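Local coordinates for MutT/NUDIX family protein (PDB 3ID9) that probably hydrolyses nucleoside diphosphates linked to another moiety, in the manner of Nudix hydrolases, at residues B[127-132]-B[143-148]. Numbering follows the deposited sequence.
Sequences VPINEL and NLISGG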
loop_
_atom_site.group_PDB
_atom_site.type_symbol
_atom_site.label_atom_id
_atom_site.label_comp_id
_atom_site.label_asym_id
_atom_site.label_seq_id
_atom_site.Cartn_x
_atom_site.Cartn_y
_atom_site.Cartn_z
ATOM N N VAL B 127 2.849 22.880 -9.946
ATOM C CA VAL B 127 4.273 23.162 -9.912
ATOM C C VAL B 127 5.124 22.115 -10.625
ATOM O O VAL B 127 4.977 20.922 -10.400
ATOM C CB VAL B 127 4.771 23.311 -8.454
ATOM C CG1 VAL B 127 6.281 23.485 -8.431
ATOM C CG2 VAL B 127 4.108 24.519 -7.798
ATOM N N PRO B 128 6.029 22.563 -11.506
ATOM C CA PRO B 128 6.894 21.625 -12.231
ATOM C C PRO B 128 7.629 20.771 -11.215
ATOM O O PRO B 128 8.102 21.284 -10.201
ATOM C CB PRO B 128 7.843 22.545 -12.996
ATOM C CG PRO B 128 7.013 23.773 -13.222
ATOM C CD PRO B 128 6.337 23.955 -11.877
ATOM N N ILE B 129 7.729 19.474 -11.489
ATOM C CA ILE B 129 8.396 18.555 -10.578
ATOM C C ILE B 129 9.851 18.908 -10.292
ATOM O O ILE B 129 10.318 18.720 -9.175
ATOM C CB ILE B 129 8.292 17.110 -11.096
ATOM C CG1 ILE B 129 6.819 16.693 -11.107
ATOM C CG2 ILE B 129 9.090 16.160 -10.202
ATOM C CD1 ILE B 129 6.553 15.421 -11.858
ATOM N N ASN B 130 10.566 19.430 -11.283
ATOM C CA ASN B 130 11.960 19.801 -11.073
ATOM C C ASN B 130 12.104 21.108 -10.288
ATOM O O ASN B 130 13.192 21.682 -10.235
ATOM C CB ASN B 130 12.698 19.923 -12.411
ATOM C CG ASN B 130 12.057 20.942 -13.350
ATOM O OD1 ASN B 130 11.892 22.117 -13.005
ATOM N ND2 ASN B 130 11.698 20.492 -14.549
ATOM N N GLU B 131 11.012 21.576 -9.685
ATOM C CA GLU B 131 11.041 22.809 -8.896
ATOM C C GLU B 131 10.496 22.614 -7.492
ATOM O O GLU B 131 10.405 23.573 -6.729
ATOM C CB GLU B 131 10.233 23.917 -9.568
ATOM C CG GLU B 131 10.831 24.459 -10.848
ATOM C CD GLU B 131 10.054 25.649 -11.368
ATOM O OE1 GLU B 131 9.996 26.668 -10.649
ATOM O OE2 GLU B 131 9.495 25.568 -12.484
ATOM N N LEU B 132 10.128 21.378 -7.157
ATOM C CA LEU B 132 9.592 21.078 -5.835
ATOM C C LEU B 132 10.556 21.391 -4.693
ATOM O O LEU B 132 10.124 21.629 -3.566
ATOM C CB LEU B 132 9.171 19.614 -5.734
ATOM C CG LEU B 132 7.759 19.126 -6.101
ATOM C CD1 LEU B 132 6.775 20.298 -6.204
ATOM C CD2 LEU B 132 7.823 18.343 -7.398
ATOM N N ASN B 143 12.588 12.372 -6.472
ATOM C CA ASN B 143 12.945 11.225 -7.303
ATOM C C ASN B 143 11.810 10.200 -7.336
ATOM O O ASN B 143 11.529 9.603 -8.380
ATOM C CB ASN B 143 14.223 10.559 -6.792
ATOM C CG ASN B 143 15.441 11.432 -6.978
ATOM O OD1 ASN B 143 15.488 12.257 -7.892
ATOM N ND2 ASN B 143 16.443 11.248 -6.123
ATOM N N LEU B 144 11.163 10.001 -6.189
ATOM C CA LEU B 144 10.058 9.059 -6.088
ATOM C C LEU B 144 8.939 9.468 -7.040
ATOM O O LEU B 144 8.515 8.695 -7.898
ATOM C CB LEU B 144 9.525 9.028 -4.656
ATOM C CG LEU B 144 8.358 8.079 -4.400
ATOM C CD1 LEU B 144 8.869 6.648 -4.375
ATOM C CD2 LEU B 144 7.700 8.426 -3.082
ATOM N N ILE B 145 8.460 10.697 -6.869
ATOM C CA ILE B 145 7.399 11.254 -7.698
ATOM C C ILE B 145 7.842 11.294 -9.154
ATOM O O ILE B 145 7.061 11.046 -10.065
ATOM C CB ILE B 145 7.060 12.681 -7.227
ATOM C CG1 ILE B 145 6.198 12.601 -5.970
ATOM C CG2 ILE B 145 6.378 13.468 -8.337
ATOM C CD1 ILE B 145 5.987 13.941 -5.294
ATOM N N SER B 146 9.113 11.596 -9.362
ATOM C CA SER B 146 9.656 11.681 -10.704
ATOM C C SER B 146 9.627 10.339 -11.431
ATOM O O SER B 146 9.349 10.282 -12.627
ATOM C CB SER B 146 11.081 12.220 -10.641
ATOM O OG SER B 146 11.636 12.290 -11.933
ATOM N N GLY B 147 9.920 9.262 -10.708
ATOM C CA GLY B 147 9.913 7.942 -11.312
ATOM C C GLY B 147 8.502 7.520 -11.667
ATOM O O GLY B 147 8.290 6.688 -12.549
ATOM N N GLY B 148 7.530 8.091 -10.963
ATOM C CA GLY B 148 6.137 7.782 -11.228
ATOM C C GLY B 148 5.731 6.325 -11.089
ATOM O O GLY B 148 6.138 5.636 -10.147
#
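Ile129 reaches across to Ile145 with the end of its long branch: its CD1 lies 4.0 Å from CG2 of Ile145, the one close apolar touch between 127-132 and 143-148. The two side chains run at a slant to each other, and the touch is made by the end methyl of one and the branch methyl of the other. In Ile145 the CG2 methyl stands anti to the backbone N, while CG1 is turned beside that N (chi1 -78°); with the side chain leaving the helix in the direction of 127-132, this rotamer presents CG2 to Ile129. Ile129 has the same kind of first torsion but offers both arms: CD1 goes to Ile145, and CG2 comes to 4.4 Å from CB of Ser146. Beta-branched isoleucine suits both places, since its two arms can serve different neighbours at once.

This contact sets the 3-10 turn that follows strand 124-128, which pairs with 35-40, against the last turn of helix 139-147, within the alpha/beta fold of the Nudix family. Their backbones stay apart, with the CA atoms of Ile129 and Ser146 7.0 Å from each other, and no hydrogen bond passes between them, so side chains alone bridge the gap. Both isoleucines also rest on Val36 and Ile31 of the central sheet, and Ile142, one helical turn before Ser146, touches Ile129 and Leu132. Buried Leu132 points toward the helix too, though it makes no close touch with 143-148. Ser146, on the exposed flank, presents its CB to Ile129, and its small polar side chain fits a position bordering solvent. Gly148, the first residue to leave the helical conformation, has a positive phi of 59°, which glycine adopts readily because it has no side chain.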